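Local coordinates for methyltransferase-like protein (Saccharopolyspora spinosa, PDB 4PNE) that catalyses a [4+2] cycloaddition in spinosyn biosynthesis and, although built like an S-adenosylmethionine-dependent methyltransferase, holds S-adenosyl-L-homocysteine in its cofactor pocket, at residues Y156-M167 / R185-T196. Numbering follows the deposited sequence.
With SAH (S-adenosyl-L-homocysteine), chain C.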
ATOM      1  N   TYR A 156      12.552   3.149  15.172  1.00 15.94           N
ATOM      2  CA  TYR A 156      12.490   4.571  15.428  1.00 18.23           C
ATOM      3  C   TYR A 156      12.049   4.861  16.850  1.00 16.63           C
ATOM      4  O   TYR A 156      11.321   4.066  17.451  1.00 16.67           O
ATOM      5  CB  TYR A 156      11.532   5.226  14.429  1.00 15.80           C
ATOM      6  CG  TYR A 156      11.807   4.756  13.034  1.00 17.19           C
ATOM      7  CD1 TYR A 156      12.981   5.098  12.409  1.00 15.95           C
ATOM      8  CD2 TYR A 156      10.900   3.951  12.359  1.00 17.53           C
ATOM      9  CE1 TYR A 156      13.267   4.641  11.131  1.00 21.65           C
ATOM     10  CE2 TYR A 156      11.160   3.494  11.096  1.00 19.51           C
ATOM     11  CZ  TYR A 156      12.346   3.844  10.482  1.00 18.66           C
ATOM     12  OH  TYR A 156      12.617   3.393   9.220  1.00 19.97           O
ATOM     13  N   PRO A 157      12.482   5.998  17.398  1.00 19.81           N
ATOM     14  CA  PRO A 157      12.022   6.392  18.730  1.00 19.04           C
ATOM     15  C   PRO A 157      10.546   6.744  18.736  1.00 18.34           C
ATOM     16  O   PRO A 157       9.965   7.055  17.674  1.00 15.31           O
ATOM     17  CB  PRO A 157      12.888   7.616  19.055  1.00 19.85           C
ATOM     18  CG  PRO A 157      13.442   8.092  17.772  1.00 20.66           C
ATOM     19  CD  PRO A 157      13.378   6.991  16.781  1.00 18.31           C
ATOM     20  N   ASP A 158       9.928   6.677  19.914  1.00 16.14           N
ATOM     21  CA  ASP A 158       8.580   7.199  20.079  1.00 16.41           C
ATOM     22  C   ASP A 158       8.490   8.617  19.552  1.00 15.46           C
ATOM     23  O   ASP A 158       9.443   9.381  19.693  1.00 15.96           O
ATOM     24  CB  ASP A 158       8.144   7.253  21.534  1.00 17.15           C
ATOM     25  CG  ASP A 158       8.119   5.902  22.217  1.00 19.87           C
ATOM     26  OD1 ASP A 158       8.574   4.884  21.652  1.00 17.14           O
ATOM     27  OD2 ASP A 158       7.647   5.896  23.376  1.00 25.68           O
ATOM     28  N   ASN A 159       7.341   8.987  18.984  1.00 13.49           N
ATOM     29  CA  ASN A 159       7.060  10.389  18.657  1.00 14.58           C
ATOM     30  C   ASN A 159       8.100  10.987  17.704  1.00 18.25           C
ATOM     31  O   ASN A 159       8.616  12.075  17.937  1.00 17.39           O
ATOM     32  CB  ASN A 159       6.989  11.230  19.953  1.00 19.25           C
ATOM     33  CG  ASN A 159       6.065  10.620  20.999  1.00 18.94           C
ATOM     34  OD1 ASN A 159       4.890  10.396  20.751  1.00 17.38           O
ATOM     35  ND2 ASN A 159       6.607  10.356  22.189  1.00 20.79           N
ATOM     36  N   ALA A 160       8.390  10.258  16.624  1.00 14.67           N
ATOM     37  CA  ALA A 160       9.383  10.640  15.606  1.00 13.69           C
ATOM     38  C   ALA A 160       8.787  11.248  14.338  1.00 14.96           C
ATOM     39  O   ALA A 160       9.441  12.041  13.657  1.00 17.16           O
ATOM     40  CB  ALA A 160      10.195   9.440  15.227  1.00 14.66           C
ATOM     41  N   PHE A 161       7.560  10.862  13.992  1.00 12.41           N
ATOM     42  CA  PHE A 161       6.993  11.220  12.687  1.00 11.28           C
ATOM     43  C   PHE A 161       5.737  12.066  12.795  1.00 12.59           C
ATOM     44  O   PHE A 161       4.881  11.807  13.632  1.00 13.74           O
ATOM     45  CB  PHE A 161       6.649   9.961  11.883  1.00 11.79           C
ATOM     46  CG  PHE A 161       7.833   9.153  11.523  1.00 11.41           C
ATOM     47  CD1 PHE A 161       8.537   9.439  10.402  1.00 13.29           C
ATOM     48  CD2 PHE A 161       8.214   8.103  12.309  1.00 12.11           C
ATOM     49  CE1 PHE A 161       9.633   8.705  10.058  1.00  9.40           C
ATOM     50  CE2 PHE A 161       9.333   7.352  11.993  1.00 14.64           C
ATOM     51  CZ  PHE A 161      10.041   7.652  10.866  1.00 12.81           C
ATOM     52  N   ASP A 162       5.593  13.047  11.911  1.00 11.16           N
ATOM     53  CA  ASP A 162       4.396  13.862  11.834  1.00 10.61           C
ATOM     54  C   ASP A 162       3.227  13.134  11.163  1.00 10.78           C
ATOM     55  O   ASP A 162       2.062  13.437  11.419  1.00 11.71           O
ATOM     56  CB  ASP A 162       4.676  15.153  11.060  1.00 12.52           C
ATOM     57  CG  ASP A 162       5.791  15.981  11.688  1.00 17.11           C
ATOM     58  OD1 ASP A 162       5.541  16.629  12.720  1.00 19.82           O
ATOM     59  OD2 ASP A 162       6.936  15.991  11.185  1.00 14.61           O
ATOM     60  N   ALA A 163       3.545  12.188  10.287  1.00 10.25           N
ATOM     61  CA  ALA A 163       2.537  11.492   9.516  1.00 10.34           C
ATOM     62  C   ALA A 163       3.055  10.154   9.066  1.00  8.62           C
ATOM     63  O   ALA A 163       4.266   9.877   9.128  1.00 10.39           O
ATOM     64  CB  ALA A 163       2.121  12.303   8.319  1.00 14.44           C
ATOM     65  N   ALA A 164       2.129   9.338   8.596  1.00 10.77           N
ATOM     66  CA  ALA A 164       2.434   8.045   8.045  1.00 10.56           C
ATOM     67  C   ALA A 164       1.445   7.657   6.975  1.00  8.73           C
ATOM     68  O   ALA A 164       0.295   8.078   7.019  1.00 10.67           O
ATOM     69  CB  ALA A 164       2.416   7.017   9.144  1.00 10.42           C
ATOM     70  N   TRP A 165       1.887   6.812   6.048  1.00  7.96           N
ATOM     71  CA  TRP A 165       1.035   6.127   5.083  1.00  9.54           C
ATOM     72  C   TRP A 165       1.073   4.608   5.326  1.00  9.89           C
ATOM     73  O   TRP A 165       2.116   4.057   5.622  1.00 10.50           O
ATOM     74  CB  TRP A 165       1.481   6.361   3.657  1.00 12.61           C
ATOM     75  CG  TRP A 165       1.492   7.733   3.184  1.00  9.58           C
ATOM     76  CD1 TRP A 165       0.773   8.780   3.688  1.00 11.25           C
ATOM     77  CD2 TRP A 165       2.284   8.259   2.118  1.00 11.69           C
ATOM     78  NE1 TRP A 165       1.032   9.915   2.960  1.00 11.95           N
ATOM     79  CE2 TRP A 165       1.961   9.616   1.995  1.00 14.08           C
ATOM     80  CE3 TRP A 165       3.206   7.697   1.219  1.00 15.95           C
ATOM     81  CZ2 TRP A 165       2.564  10.438   1.058  1.00 17.91           C
ATOM     82  CZ3 TRP A 165       3.778   8.504   0.271  1.00 19.70           C
ATOM     83  CH2 TRP A 165       3.463   9.853   0.188  1.00 20.96           C
ATOM     84  N   ALA A 166      -0.044   3.922   5.072  1.00 11.80           N
ATOM     85  CA  ALA A 166      -0.017   2.481   4.856  1.00 10.79           C
ATOM     86  C   ALA A 166      -0.970   2.231   3.706  1.00 11.51           C
ATOM     87  O   ALA A 166      -2.159   2.000   3.921  1.00 10.46           O
ATOM     88  CB  ALA A 166      -0.408   1.692   6.094  1.00 11.07           C
ATOM     89  N   MET A 167      -0.433   2.366   2.494  1.00 10.37           N
ATOM     90  CA  MET A 167      -1.185   2.170   1.268  1.00 11.23           C
ATOM     91  C   MET A 167      -1.024   0.738   0.834  1.00 11.85           C
ATOM     92  O   MET A 167       0.007   0.380   0.290  1.00 11.51           O
ATOM     93  CB  MET A 167      -0.718   3.153   0.201  1.00 10.64           C
ATOM     94  CG  MET A 167      -1.238   4.563   0.362  1.00 16.64           C
ATOM     95  SD  MET A 167      -0.948   5.627  -1.103  1.00 23.60           S
ATOM     96  CE  MET A 167       0.675   6.161  -0.631  1.00 21.97           C
ATOM     97  N   ARG A 185       2.961   4.347  18.044  1.00 12.45           N
ATOM     98  CA  ARG A 185       4.094   4.655  18.909  1.00 12.57           C
ATOM     99  C   ARG A 185       5.016   5.710  18.285  1.00 13.28           C
ATOM    100  O   ARG A 185       5.407   6.685  18.956  1.00 14.02           O
ATOM    101  CB  ARG A 185       4.922   3.398  19.208  1.00 12.49           C
ATOM    102  CG  ARG A 185       6.076   3.626  20.214  1.00 12.04           C
ATOM    103  CD  ARG A 185       6.840   2.351  20.547  1.00 16.86           C
ATOM    104  NE  ARG A 185       7.525   1.799  19.373  1.00 17.03           N
ATOM    105  CZ  ARG A 185       8.624   2.325  18.827  1.00 14.16           C
ATOM    106  NH1 ARG A 185       9.181   3.411  19.364  1.00 17.30           N
ATOM    107  NH2 ARG A 185       9.181   1.744  17.767  1.00 15.29           N
ATOM    108  N   VAL A 186       5.399   5.518  17.024  1.00 11.18           N
ATOM    109  CA  VAL A 186       6.398   6.405  16.414  1.00 14.79           C
ATOM    110  C   VAL A 186       5.793   7.690  15.826  1.00 13.02           C
ATOM    111  O   VAL A 186       6.532   8.601  15.502  1.00 11.95           O
ATOM    112  CB  VAL A 186       7.228   5.677  15.316  1.00  9.56           C
ATOM    113  CG1 VAL A 186       7.859   4.415  15.861  1.00 12.79           C
ATOM    114  CG2 VAL A 186       6.345   5.337  14.111  1.00 11.43           C
ATOM    115  N   LEU A 187       4.468   7.790  15.704  1.00 11.58           N
ATOM    116  CA  LEU A 187       3.845   9.070  15.391  1.00 11.55           C
ATOM    117  C   LEU A 187       3.956  10.000  16.585  1.00 13.69           C
ATOM    118  O   LEU A 187       3.887   9.540  17.725  1.00 12.16           O
ATOM    119  CB  LEU A 187       2.367   8.917  15.035  1.00 11.27           C
ATOM    120  CG  LEU A 187       2.037   8.407  13.643  1.00 11.27           C
ATOM    121  CD1 LEU A 187       0.580   8.068  13.567  1.00 13.25           C
ATOM    122  CD2 LEU A 187       2.359   9.457  12.614  1.00  8.39           C
ATOM    123  N   LYS A 188       4.091  11.285  16.294  1.00 11.02           N
ATOM    124  CA  LYS A 188       4.003  12.336  17.306  1.00 11.96           C
ATOM    125  C   LYS A 188       2.555  12.487  17.718  1.00 13.11           C
ATOM    126  O   LYS A 188       1.654  12.126  16.971  1.00 13.29           O
ATOM    127  CB  LYS A 188       4.572  13.642  16.738  1.00 13.04           C
ATOM    128  CG  LYS A 188       6.036  13.558  16.431  1.00 14.74           C
ATOM    129  CD  LYS A 188       6.534  14.762  15.645  1.00 17.01           C
ATOM    130  CE  LYS A 188       8.001  14.628  15.322  1.00 22.98           C
ATOM    131  NZ  LYS A 188       8.423  15.668  14.340  1.00 32.50           N
ATOM    132  N   PRO A 189       2.306  13.039  18.918  1.00 14.81           N
ATOM    133  CA  PRO A 189       0.912  13.334  19.252  1.00 14.71           C
ATOM    134  C   PRO A 189       0.271  14.237  18.215  1.00 12.61           C
ATOM    135  O   PRO A 189       0.882  15.236  17.775  1.00 15.52           O
ATOM    136  CB  PRO A 189       1.012  14.043  20.615  1.00 18.22           C
ATOM    137  CG  PRO A 189       2.305  13.571  21.183  1.00 21.23           C
ATOM    138  CD  PRO A 189       3.237  13.366  20.011  1.00 17.17           C
ATOM    139  N   GLY A 190      -0.937  13.858  17.798  1.00 14.03           N
ATOM    140  CA  GLY A 190      -1.605  14.556  16.721  1.00 15.61           C
ATOM    141  C   GLY A 190      -1.205  14.098  15.324  1.00 14.61           C
ATOM    142  O   GLY A 190      -1.798  14.541  14.363  1.00 15.82           O
ATOM    143  N   GLY A 191      -0.181  13.255  15.219  1.00 13.35           N
ATOM    144  CA  GLY A 191       0.279  12.751  13.935  1.00 11.86           C
ATOM    145  C   GLY A 191      -0.793  11.967  13.199  1.00 14.24           C
ATOM    146  O   GLY A 191      -1.531  11.195  13.801  1.00 13.38           O
ATOM    147  N   ILE A 192      -0.800  12.123  11.881  1.00 12.62           N
ATOM    148  CA  ILE A 192      -1.817  11.557  11.020  1.00 11.89           C
ATOM    149  C   ILE A 192      -1.384  10.303  10.276  1.00 13.28           C
ATOM    150  O   ILE A 192      -0.289  10.267   9.718  1.00 13.37           O
ATOM    151  CB  ILE A 192      -2.233  12.573   9.972  1.00 14.31           C
ATOM    152  CG1 ILE A 192      -2.557  13.918  10.609  1.00 24.61           C
ATOM    153  CG2 ILE A 192      -3.406  12.029   9.163  1.00 16.55           C
ATOM    154  CD1 ILE A 192      -3.829  13.939  11.400  1.00 25.57           C
ATOM    155  N   LEU A 193      -2.236   9.278  10.285  1.00 12.54           N
ATOM    156  CA  LEU A 193      -2.019   8.061   9.504  1.00 10.57           C
ATOM    157  C   LEU A 193      -3.056   7.956   8.415  1.00 12.15           C
ATOM    158  O   LEU A 193      -4.252   8.018   8.695  1.00 13.24           O
ATOM    159  CB  LEU A 193      -2.090   6.805  10.379  1.00 10.86           C
ATOM    160  CG  LEU A 193      -2.153   5.436   9.687  1.00 13.38           C
ATOM    161  CD1 LEU A 193      -0.858   5.130   8.925  1.00 11.11           C
ATOM    162  CD2 LEU A 193      -2.478   4.331  10.724  1.00 14.48           C
ATOM    163  N   GLY A 194      -2.614   7.777   7.184  1.00  9.25           N
ATOM    164  CA  GLY A 194      -3.518   7.503   6.089  1.00 12.29           C
ATOM    165  C   GLY A 194      -3.358   6.078   5.640  1.00 12.04           C
ATOM    166  O   GLY A 194      -2.242   5.672   5.331  1.00 11.34           O
ATOM    167  N   VAL A 195      -4.459   5.341   5.608  1.00 11.54           N
ATOM    168  CA  VAL A 195      -4.502   3.942   5.229  1.00  9.47           C
ATOM    169  C   VAL A 195      -5.384   3.706   4.020  1.00 12.57           C
ATOM    170  O   VAL A 195      -6.512   4.202   3.973  1.00 11.94           O
ATOM    171  CB  VAL A 195      -5.048   3.072   6.384  1.00 10.36           C
ATOM    172  CG1 VAL A 195      -5.252   1.593   6.003  1.00 13.12           C
ATOM    173  CG2 VAL A 195      -4.212   3.251   7.663  1.00 11.94           C
ATOM    174  N   THR A 196      -4.895   2.941   3.043  1.00 11.45           N
ATOM    175  CA  THR A 196      -5.785   2.434   2.016  1.00  9.77           C
ATOM    176  C   THR A 196      -5.702   0.945   1.966  1.00 12.78           C
ATOM    177  O   THR A 196      -4.665   0.327   2.281  1.00 11.47           O
ATOM    178  CB  THR A 196      -5.530   3.034   0.640  1.00 13.13           C
ATOM    179  OG1 THR A 196      -4.306   2.538   0.089  1.00 12.22           O
ATOM    180  CG2 THR A 196      -5.476   4.552   0.701  1.00 13.10           C
TER
HETATM  181  N   SAH C 301       2.586   1.472  -0.585  1.00 14.33           N
HETATM  182  CA  SAH C 301       3.174   0.987  -1.838  1.00 14.15           C
HETATM  183  CB  SAH C 301       3.292  -0.532  -1.929  1.00 12.04           C
HETATM  184  CG  SAH C 301       2.113  -1.375  -1.512  1.00 15.82           C
HETATM  185  SD  SAH C 301       2.410  -3.111  -1.877  1.00 13.88           S
HETATM  186  C   SAH C 301       2.376   1.517  -2.997  1.00 15.95           C
HETATM  187  O   SAH C 301       2.853   1.487  -4.118  1.00 14.49           O
HETATM  188  OXT SAH C 301       1.287   2.058  -2.787  1.00 12.84           O
HETATM  189  C5' SAH C 301       2.691  -3.665  -0.175  1.00 13.54           C
HETATM  190  C4' SAH C 301       4.015  -3.200   0.414  1.00 13.18           C
HETATM  191  O4' SAH C 301       4.042  -3.484   1.807  1.00 13.04           O
HETATM  192  C3' SAH C 301       5.234  -3.894  -0.167  1.00 13.27           C
HETATM  193  O3' SAH C 301       6.177  -2.870  -0.425  1.00 13.01           O
HETATM  194  C2' SAH C 301       5.683  -4.833   0.941  1.00 12.47           C
HETATM  195  O2' SAH C 301       7.062  -5.197   0.960  1.00 14.47           O
HETATM  196  C1' SAH C 301       5.280  -4.031   2.178  1.00 11.84           C
HETATM  197  N9  SAH C 301       5.197  -4.863   3.393  1.00 12.01           N
HETATM  198  C8  SAH C 301       4.568  -6.045   3.611  1.00 17.45           C
HETATM  199  N7  SAH C 301       4.806  -6.463   4.875  1.00 13.74           N
HETATM  200  C5  SAH C 301       5.604  -5.548   5.461  1.00 11.02           C
HETATM  201  C6  SAH C 301       6.173  -5.463   6.715  1.00 15.50           C
HETATM  202  N6  SAH C 301       5.960  -6.388   7.639  1.00 16.07           N
HETATM  203  N1  SAH C 301       6.929  -4.390   7.023  1.00 11.53           N
HETATM  204  C2  SAH C 301       7.164  -3.392   6.101  1.00 13.25           C
HETATM  205  N3  SAH C 301       6.647  -3.489   4.841  1.00 14.60           N
HETATM  206  C4  SAH C 301       5.853  -4.541   4.544  1.00 11.18           C
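The Arg185 guanidinium takes two acceptors in its plane. NH1 and NH2 both reach Tyr156 O, at 2.9 and 3.2 Å. NH1 also forms a salt bridge with Asp158 OD1 (2.8 Å). Its side chain bends at chi3 (64°), bringing the group back over Val186, whose CG1 lies against one face. The carboxylate plane of Asp158 is turned 51° from the guanidinium plane, and it is OD1 that meets NH1, nearly along its C-O axis; Glu182 holds NE. Val186 CB lies in plane at the edge of the Phe161 ring, with CG2 3.8 Å from CD2, and Phe161 presents its CZ to the face of the Tyr156 ring, over the centre. On the Trp165 ring, Met167 CE covers one face near the rim.

Val186 O, at the end of helix 176-186, accepts two backbone donors, Ala160 N and Phe161 N, the first tilted from the carbonyl plane. Lys188 runs extended past Asn159 and Ala160 to a weak salt bridge from NZ to Asp162 OD1 (3.4 Å), while Asp162 OD2 accepts from Arg95 N.

After the type II turn Lys188-Gly191, strands 163-167 and 191-196 run parallel, their axes 4.6 Å apart at 12°. Alternating bonds link them from Ile192 N to Asp162 O through to Thr196 N to Ala166 O. Leu193 CD1 packs on Ala164 CB (3.8 Å), on the face that also carries Ala166 and Val195. These are neighbouring strands of a Rossmann-like methyltransferase sheet, joined by a right-handed crossover through helix 176-186. The Arg185 bonds and the backbone bonds at Arg185 O, Val186 O and Phe161 O thus tie residues 156-161 to the helix end, while at the other end Met167 O accepts from the amino N of S-adenosyl-L-homocysteine (2.9 Å), making the strand's C-terminal end part of the ligand pocket.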